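Local coordinates for 5-oxopent-3-ene-1,2,5-tricarboxylate decarboxylase (Exiguobacterium antarcticum B7, PDB 6IYM), which belongs to the fumarylacetoacetate hydrolase family and carries a bound magnesium ion, at residues Arg159-Gln162 with Lys163-Gln167. Numbering follows the deposited sequence.
Sequences RDLQ and KEHVQ
The carbonyl oxygen of Leu-161 gathers several partners where the short helix 159-164 gives out. The backbone N of His-165 donates to Leu-161 O at 2.9 Å, tilted 28° from the carbonyl plane, and a water within 2.9 Å of both Leu-161 O and Gln-167 O may link the two carbonyls, its bond to Leu-161 being weak. The imidazole lies obliquely beside this carbonyl, its CD2 3.5 Å from Leu-161 O; with CG anti to its own carbonyl carbon (chi1 -65°), the ring also brings CD2 near Leu-161 CB, and one face takes Glu-164 CG off-centre. Its ND1 bonds to Phe-94 O of the second subunit. One residue earlier, Glu-164 N donates to Asp-160 O at 3.0 Å in the carbonyl plane, an i to i+4 helical bond, while Lys-163 N adds a weak one to that oxygen. The helical backbone is abandoned at Val-166, whose phi is positive. Toward the start of the helix, Arg-159 NH1 donates to OE1 of Gln-162 at 3.2 Å, tilted 30° from the amide's carbonyl plane; the glutamine chain runs on straight past CG. Behind the second-shell Arg-159, this bond probably helps to position a guanidinium that forms salt bridges with Asp-122 and with Glu-124, a magnesium ligand. The helix directly follows strand 147-158, which carries the metal ligand Asp-155 and pairs antiparallel with strand 121-131, while the segment beyond its last turn meets the second subunit.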
ATOM      1  N   ARG A 159     -10.367  -2.015 -16.510  1.00 43.84           N
ATOM      2  CA  ARG A 159     -11.777  -2.294 -16.118  1.00 42.32           C
ATOM      3  C   ARG A 159     -12.047  -3.812 -16.083  1.00 45.84           C
ATOM      4  O   ARG A 159     -12.879  -4.242 -15.240  1.00 48.50           O
ATOM      5  CB  ARG A 159     -12.730  -1.563 -17.063  1.00 45.14           C
ATOM      6  CG  ARG A 159     -12.562  -0.052 -17.061  1.00 44.58           C
ATOM      7  CD  ARG A 159     -12.919   0.541 -15.718  1.00 45.64           C
ATOM      8  NE  ARG A 159     -12.782   1.991 -15.696  1.00 47.23           N
ATOM      9  CZ  ARG A 159     -12.877   2.756 -14.601  1.00 47.97           C
ATOM     10  NH1 ARG A 159     -13.111   2.209 -13.420  1.00 47.81           N
ATOM     11  NH2 ARG A 159     -12.740   4.071 -14.694  1.00 45.96           N
ATOM     12  N   ASP A 160     -11.356  -4.605 -16.904  1.00 41.41           N
ATOM     13  CA  ASP A 160     -11.566  -6.076 -16.993  1.00 46.53           C
ATOM     14  C   ASP A 160     -10.837  -6.753 -15.809  1.00 47.68           C
ATOM     15  O   ASP A 160     -11.416  -7.675 -15.206  1.00 49.10           O
ATOM     16  CB  ASP A 160     -11.220  -6.609 -18.398  1.00 43.68           C
ATOM     17  CG  ASP A 160      -9.921  -6.081 -18.977  1.00 51.89           C
ATOM     18  OD1 ASP A 160      -9.198  -5.332 -18.255  1.00 52.01           O
ATOM     19  OD2 ASP A 160      -9.599  -6.456 -20.117  1.00 49.94           O
ATOM     20  N   LEU A 161      -9.659  -6.267 -15.421  1.00 48.11           N
ATOM     21  CA  LEU A 161      -8.890  -6.812 -14.269  1.00 50.30           C
ATOM     22  C   LEU A 161      -9.633  -6.495 -12.959  1.00 53.84           C
ATOM     23  O   LEU A 161      -9.555  -7.316 -11.986  1.00 44.19           O
ATOM     24  CB  LEU A 161      -7.474  -6.226 -14.292  1.00 48.23           C
ATOM     25  CG  LEU A 161      -6.493  -6.905 -15.239  1.00 48.45           C
ATOM     26  CD1 LEU A 161      -7.083  -7.078 -16.615  1.00 57.51           C
ATOM     27  CD2 LEU A 161      -5.199  -6.124 -15.318  1.00 50.14           C
ATOM     28  N   GLN A 162     -10.366  -5.375 -12.928  1.00 51.57           N
ATOM     29  CA  GLN A 162     -11.194  -4.972 -11.760  1.00 49.33           C
ATOM     30  C   GLN A 162     -12.191  -6.085 -11.422  1.00 53.95           C
ATOM     31  O   GLN A 162     -12.374  -6.381 -10.239  1.00 56.89           O
ATOM     32  CB  GLN A 162     -11.974  -3.688 -12.030  1.00 51.29           C
ATOM     33  CG  GLN A 162     -11.359  -2.429 -11.460  1.00 51.13           C
ATOM     34  CD  GLN A 162     -12.294  -1.256 -11.674  1.00 57.66           C
ATOM     35  OE1 GLN A 162     -12.650  -0.911 -12.797  1.00 52.74           O
ATOM     36  NE2 GLN A 162     -12.747  -0.657 -10.587  1.00 54.89           N
ATOM     37  N   LYS A 163     -12.846  -6.647 -12.428  1.00 53.68           N
ATOM     38  CA  LYS A 163     -13.871  -7.690 -12.229  1.00 60.08           C
ATOM     39  C   LYS A 163     -13.172  -9.046 -12.069  1.00 57.81           C
ATOM     40  O   LYS A 163     -13.639  -9.849 -11.243  1.00 55.00           O
ATOM     41  CB  LYS A 163     -14.883  -7.615 -13.375  1.00 68.64           C
ATOM     42  CG  LYS A 163     -15.762  -6.366 -13.339  1.00 72.48           C
ATOM     43  CD  LYS A 163     -16.965  -6.405 -14.263  1.00 83.68           C
ATOM     44  CE  LYS A 163     -17.905  -7.554 -13.958  1.00 95.05           C
ATOM     45  NZ  LYS A 163     -19.173  -7.444 -14.717  1.00104.27           N
ATOM     46  N   GLU A 164     -12.078  -9.273 -12.800  1.00 54.93           N
ATOM     47  CA  GLU A 164     -11.327 -10.559 -12.824  1.00 54.71           C
ATOM     48  C   GLU A 164     -10.692 -10.837 -11.453  1.00 52.78           C
ATOM     49  O   GLU A 164     -10.522 -12.017 -11.111  1.00 49.19           O
ATOM     50  CB  GLU A 164     -10.256 -10.477 -13.907  1.00 59.46           C
ATOM     51  CG  GLU A 164      -9.382 -11.707 -14.050  1.00 65.18           C
ATOM     52  CD  GLU A 164      -8.533 -11.714 -15.321  1.00 78.64           C
ATOM     53  OE1 GLU A 164      -8.997 -11.173 -16.374  1.00 79.74           O
ATOM     54  OE2 GLU A 164      -7.404 -12.254 -15.267  1.00 80.55           O
ATOM     55  N   HIS A 165     -10.332  -9.795 -10.701  1.00 46.95           N
ATOM     56  CA  HIS A 165      -9.586  -9.921  -9.422  1.00 44.29           C
ATOM     57  C   HIS A 165     -10.450  -9.414  -8.275  1.00 46.42           C
ATOM     58  O   HIS A 165      -9.947  -9.415  -7.118  1.00 44.53           O
ATOM     59  CB  HIS A 165      -8.217  -9.229  -9.527  1.00 45.59           C
ATOM     60  CG  HIS A 165      -7.311  -9.875 -10.511  1.00 45.26           C
ATOM     61  ND1 HIS A 165      -6.827 -11.153 -10.336  1.00 48.27           N
ATOM     62  CD2 HIS A 165      -6.815  -9.449 -11.690  1.00 47.09           C
ATOM     63  CE1 HIS A 165      -6.050 -11.474 -11.356  1.00 44.77           C
ATOM     64  NE2 HIS A 165      -6.015 -10.444 -12.193  1.00 45.41           N
ATOM     65  N   VAL A 166     -11.702  -9.063  -8.603  1.00 48.64           N
ATOM     66  CA  VAL A 166     -12.828  -8.638  -7.716  1.00 44.88           C
ATOM     67  C   VAL A 166     -12.479  -7.366  -6.933  1.00 54.03           C
ATOM     68  O   VAL A 166     -13.310  -6.407  -6.937  1.00 51.74           O
ATOM     69  CB  VAL A 166     -13.232  -9.786  -6.786  1.00 52.78           C
ATOM     70  CG1 VAL A 166     -14.382  -9.389  -5.864  1.00 50.47           C
ATOM     71  CG2 VAL A 166     -13.553 -11.033  -7.586  1.00 46.99           C
ATOM     72  N   GLN A 167     -11.360  -7.377  -6.206  1.00 48.08           N
ATOM     73  CA  GLN A 167     -10.846  -6.176  -5.509  1.00 46.88           C
ATOM     74  C   GLN A 167     -10.081  -5.339  -6.526  1.00 42.59           C
ATOM     75  O   GLN A 167      -9.499  -5.936  -7.417  1.00 45.44           O
ATOM     76  CB  GLN A 167      -9.963  -6.594  -4.343  1.00 45.75           C
ATOM     77  CG  GLN A 167     -10.728  -7.408  -3.328  1.00 42.78           C
ATOM     78  CD  GLN A 167     -11.491  -6.524  -2.392  1.00 45.37           C
ATOM     79  OE1 GLN A 167     -10.936  -5.579  -1.818  1.00 50.17           O
ATOM     80  NE2 GLN A 167     -12.763  -6.849  -2.220  1.00 49.59           N
TER
HETATM   81  O   HOH W   1      -8.234  -5.667 -10.037  1.00 48.51           O